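Local structure of Alr1585 protein (Nostoc sp., 5C2I) at residues D317-A322 and H330-N335. The protein is a haem-containing DyP-type peroxidase that probably uses hydrogen peroxide to oxidise dyes and related aromatic substrates. The protein carries 1 engineered substitution. Residues are numbered along the deposited sequence; the frame is centred on the assembly and turned at random.
Sequences DGDLAA and HTRKTN. With HEM (protoporphyrin IX containing Fe), chain E.
With CG turned away from the backbone N (chi1 -167°) and the chain extended to NE, Arg332 carries its guanidinium from the proximal haem helix 330-334 to the type I beta turn Asp319-Ala322. NH1 and NH2 both donate hydrogen bonds to the carbonyl O of Asp319. NH2 lies 3.0 Å from Asp319 O and NH1 3.1 Å from it. The oxygen sits in the guanidinium plane. It also accepts the turn's own bond from Ala322 N, so three N-H groups converge on it. The Asp319 carboxylate adds a salt bridge, OD2 to Arg332 NH1, at 3.3 Å, with the two planes turned 65° apart. OD2 also takes hydrogen bonds from Thr299 OG1 and Cys325 N. Ala322 CB rests over one guanidinium face, 3.5 Å from Arg332 NH1. Arg332 NE forms a salt bridge with Asp339 OD2, outside the turn. A methionine in place of Arg332 would probably take both guanidinium hydrogen bonds from Asp319 O and leave Asp319 and Asp339 without this cationic partner. The same short helix serves the haem of this DyP-type peroxidase. His330 NE2 binds the iron at 2.1 Å, and its ND1 is hydrogen-bonded to Asp418. A water is the other axial ligand. Just past the helix, Asn335 ND2 donates to haem propionate O2D at 2.9 Å. Thr334 N and Thr334 OG1 both donate to His330 O, one above its carbonyl plane and one below.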
loop_
_atom_site.group_PDB
_atom_site.type_symbol
_atom_site.label_atom_id
_atom_site.label_comp_id
_atom_site.label_asym_id
_atom_site.label_seq_id
_atom_site.Cartn_x
_atom_site.Cartn_y
_atom_site.Cartn_z
ATOM N N ASP A 317 -31.612 5.606 27.948
ATOM C CA ASP A 317 -32.072 5.629 29.350
ATOM C C ASP A 317 -31.220 6.526 30.248
ATOM O O ASP A 317 -31.732 7.030 31.236
ATOM C CB ASP A 317 -32.145 4.206 29.972
ATOM C CG ASP A 317 -33.240 3.318 29.344
ATOM O OD1 ASP A 317 -33.936 3.722 28.393
ATOM O OD2 ASP A 317 -33.378 2.150 29.778
ATOM N N GLY A 318 -29.939 6.722 29.942
ATOM C CA GLY A 318 -29.078 7.659 30.647
ATOM C C GLY A 318 -29.148 9.076 30.095
ATOM O O GLY A 318 -28.370 9.940 30.519
ATOM N N ASP A 319 -30.113 9.330 29.211
ATOM C CA ASP A 319 -30.172 10.552 28.398
ATOM C C ASP A 319 -31.633 10.885 28.090
ATOM O O ASP A 319 -31.984 11.234 26.952
ATOM C CB ASP A 319 -29.370 10.321 27.121
ATOM C CG ASP A 319 -29.106 11.591 26.320
ATOM O OD1 ASP A 319 -29.252 12.713 26.847
ATOM O OD2 ASP A 319 -28.659 11.418 25.161
ATOM N N LEU A 320 -32.482 10.795 29.118
ATOM C CA LEU A 320 -33.914 10.967 28.934
ATOM C C LEU A 320 -34.284 12.377 28.474
ATOM O O LEU A 320 -35.235 12.545 27.737
ATOM C CB LEU A 320 -34.676 10.660 30.230
ATOM C CG LEU A 320 -34.537 9.225 30.750
ATOM C CD1 LEU A 320 -35.271 8.988 32.078
ATOM C CD2 LEU A 320 -35.010 8.237 29.712
ATOM N N ALA A 321 -33.542 13.378 28.920
ATOM C CA ALA A 321 -33.833 14.741 28.499
ATOM C C ALA A 321 -33.141 15.096 27.169
ATOM O O ALA A 321 -33.229 16.248 26.736
ATOM C CB ALA A 321 -33.452 15.711 29.577
ATOM N N ALA A 322 -32.400 14.139 26.593
ATOM C CA ALA A 322 -31.726 14.317 25.296
ATOM C C ALA A 322 -30.826 15.558 25.283
ATOM O O ALA A 322 -30.782 16.279 24.284
ATOM C CB ALA A 322 -32.756 14.404 24.180
ATOM N N HIS A 330 -29.880 11.957 13.899
ATOM C CA HIS A 330 -30.295 10.890 12.978
ATOM C C HIS A 330 -30.534 9.514 13.652
ATOM O O HIS A 330 -31.572 8.883 13.389
ATOM C CB HIS A 330 -29.293 10.789 11.844
ATOM C CG HIS A 330 -29.638 9.753 10.809
ATOM N ND1 HIS A 330 -30.808 9.780 10.082
ATOM C CD2 HIS A 330 -28.915 8.713 10.326
ATOM C CE1 HIS A 330 -30.787 8.806 9.185
ATOM N NE2 HIS A 330 -29.645 8.160 9.306
ATOM N N THR A 331 -29.599 9.067 14.486
ATOM C CA THR A 331 -29.741 7.759 15.139
ATOM C C THR A 331 -30.916 7.687 16.066
ATOM O O THR A 331 -31.616 6.675 16.125
ATOM C CB THR A 331 -28.460 7.300 15.907
ATOM O OG1 THR A 331 -28.107 8.281 16.863
ATOM C CG2 THR A 331 -27.297 7.069 14.948
ATOM N N ARG A 332 -31.190 8.785 16.749
ATOM C CA ARG A 332 -32.267 8.798 17.710
ATOM C C ARG A 332 -33.651 9.007 17.061
ATOM O O ARG A 332 -34.656 8.522 17.586
ATOM C CB ARG A 332 -32.006 9.882 18.769
ATOM C CG ARG A 332 -32.906 9.773 19.992
ATOM C CD ARG A 332 -32.346 10.481 21.194
ATOM N NE ARG A 332 -33.163 10.232 22.364
ATOM C CZ ARG A 332 -32.822 10.540 23.614
ATOM N NH1 ARG A 332 -31.640 11.070 23.908
ATOM N NH2 ARG A 332 -33.634 10.192 24.611
ATOM N N LYS A 333 -33.695 9.695 15.916
ATOM C CA LYS A 333 -34.915 9.809 15.116
ATOM C C LYS A 333 -35.294 8.469 14.450
ATOM O O LYS A 333 -36.455 8.049 14.507
ATOM C CB LYS A 333 -34.717 10.822 14.009
ATOM C CG LYS A 333 -34.842 12.252 14.490
ATOM C CD LYS A 333 -36.310 12.680 14.583
ATOM C CE LYS A 333 -36.569 14.116 14.219
ATOM N NZ LYS A 333 -38.006 14.421 13.971
ATOM N N THR A 334 -34.298 7.769 13.909
ATOM C CA THR A 334 -34.564 6.560 13.152
ATOM C C THR A 334 -34.651 5.328 14.044
ATOM O O THR A 334 -35.299 4.347 13.666
ATOM C CB THR A 334 -33.525 6.338 12.040
ATOM O OG1 THR A 334 -32.218 6.249 12.617
ATOM C CG2 THR A 334 -33.550 7.430 11.034
ATOM N N ASN A 335 -33.998 5.357 15.204
ATOM C CA ASN A 335 -34.098 4.301 16.179
ATOM C C ASN A 335 -34.202 4.897 17.570
ATOM O O ASN A 335 -33.196 5.203 18.224
ATOM C CB ASN A 335 -32.951 3.311 16.118
ATOM C CG ASN A 335 -33.169 2.148 17.103
ATOM O OD1 ASN A 335 -34.143 2.154 17.876
ATOM N ND2 ASN A 335 -32.251 1.196 17.123
HETATM C CHA HEM E . -27.920 4.961 10.940
HETATM C CHB HEM E . -26.035 7.937 7.646
HETATM C CHC HEM E . -30.169 7.743 5.136
HETATM C CHD HEM E . -32.092 4.980 8.577
HETATM C C1A HEM E . -27.050 5.807 10.271
HETATM C C2A HEM E . -25.743 6.161 10.721
HETATM C C3A HEM E . -25.220 6.994 9.795
HETATM C C4A HEM E . -26.183 7.132 8.771
HETATM C CMA HEM E . -23.853 7.624 9.786
HETATM C CAA HEM E . -25.038 5.699 12.003
HETATM C CBA HEM E . -24.236 4.396 11.945
HETATM C CGA HEM E . -25.164 3.267 11.592
HETATM O O1A HEM E . -25.862 2.675 12.467
HETATM O O2A HEM E . -25.241 2.925 10.411
HETATM C C1B HEM E . -27.006 8.091 6.657
HETATM C C2B HEM E . -26.818 8.862 5.457
HETATM C C3B HEM E . -27.932 8.779 4.746
HETATM C C4B HEM E . -28.857 7.987 5.560
HETATM C CMB HEM E . -25.565 9.578 5.094
HETATM C CAB HEM E . -28.287 9.307 3.405
HETATM C CBB HEM E . -27.385 9.603 2.452
HETATM C C1C HEM E . -31.099 7.003 5.884
HETATM C C2C HEM E . -32.440 6.856 5.598
HETATM C C3C HEM E . -32.987 6.089 6.594
HETATM C C4C HEM E . -31.946 5.756 7.469
HETATM C CMC HEM E . -33.187 7.366 4.400
HETATM C CAC HEM E . -34.374 5.676 6.802
HETATM C CBC HEM E . -35.472 6.297 6.446
HETATM C C1D HEM E . -31.025 4.680 9.422
HETATM C C2D HEM E . -31.195 3.775 10.554
HETATM C C3D HEM E . -30.060 3.801 11.240
HETATM C C4D HEM E . -29.178 4.702 10.467
HETATM C CMD HEM E . -32.425 2.965 10.929
HETATM C CAD HEM E . -29.747 2.994 12.467
HETATM C CBD HEM E . -30.199 3.664 13.770
HETATM C CGD HEM E . -29.885 2.771 14.925
HETATM O O1D HEM E . -29.206 3.260 15.825
HETATM O O2D HEM E . -30.297 1.563 15.000
HETATM N NA HEM E . -27.337 6.469 9.115
HETATM N NB HEM E . -28.232 7.673 6.694
HETATM N NC HEM E . -30.813 6.414 7.081
HETATM N ND HEM E . -29.831 5.277 9.444
HETATM FE FE HEM E . -29.070 6.463 8.128
HETATM O O HOH W 1 -28.461 4.697 6.722
#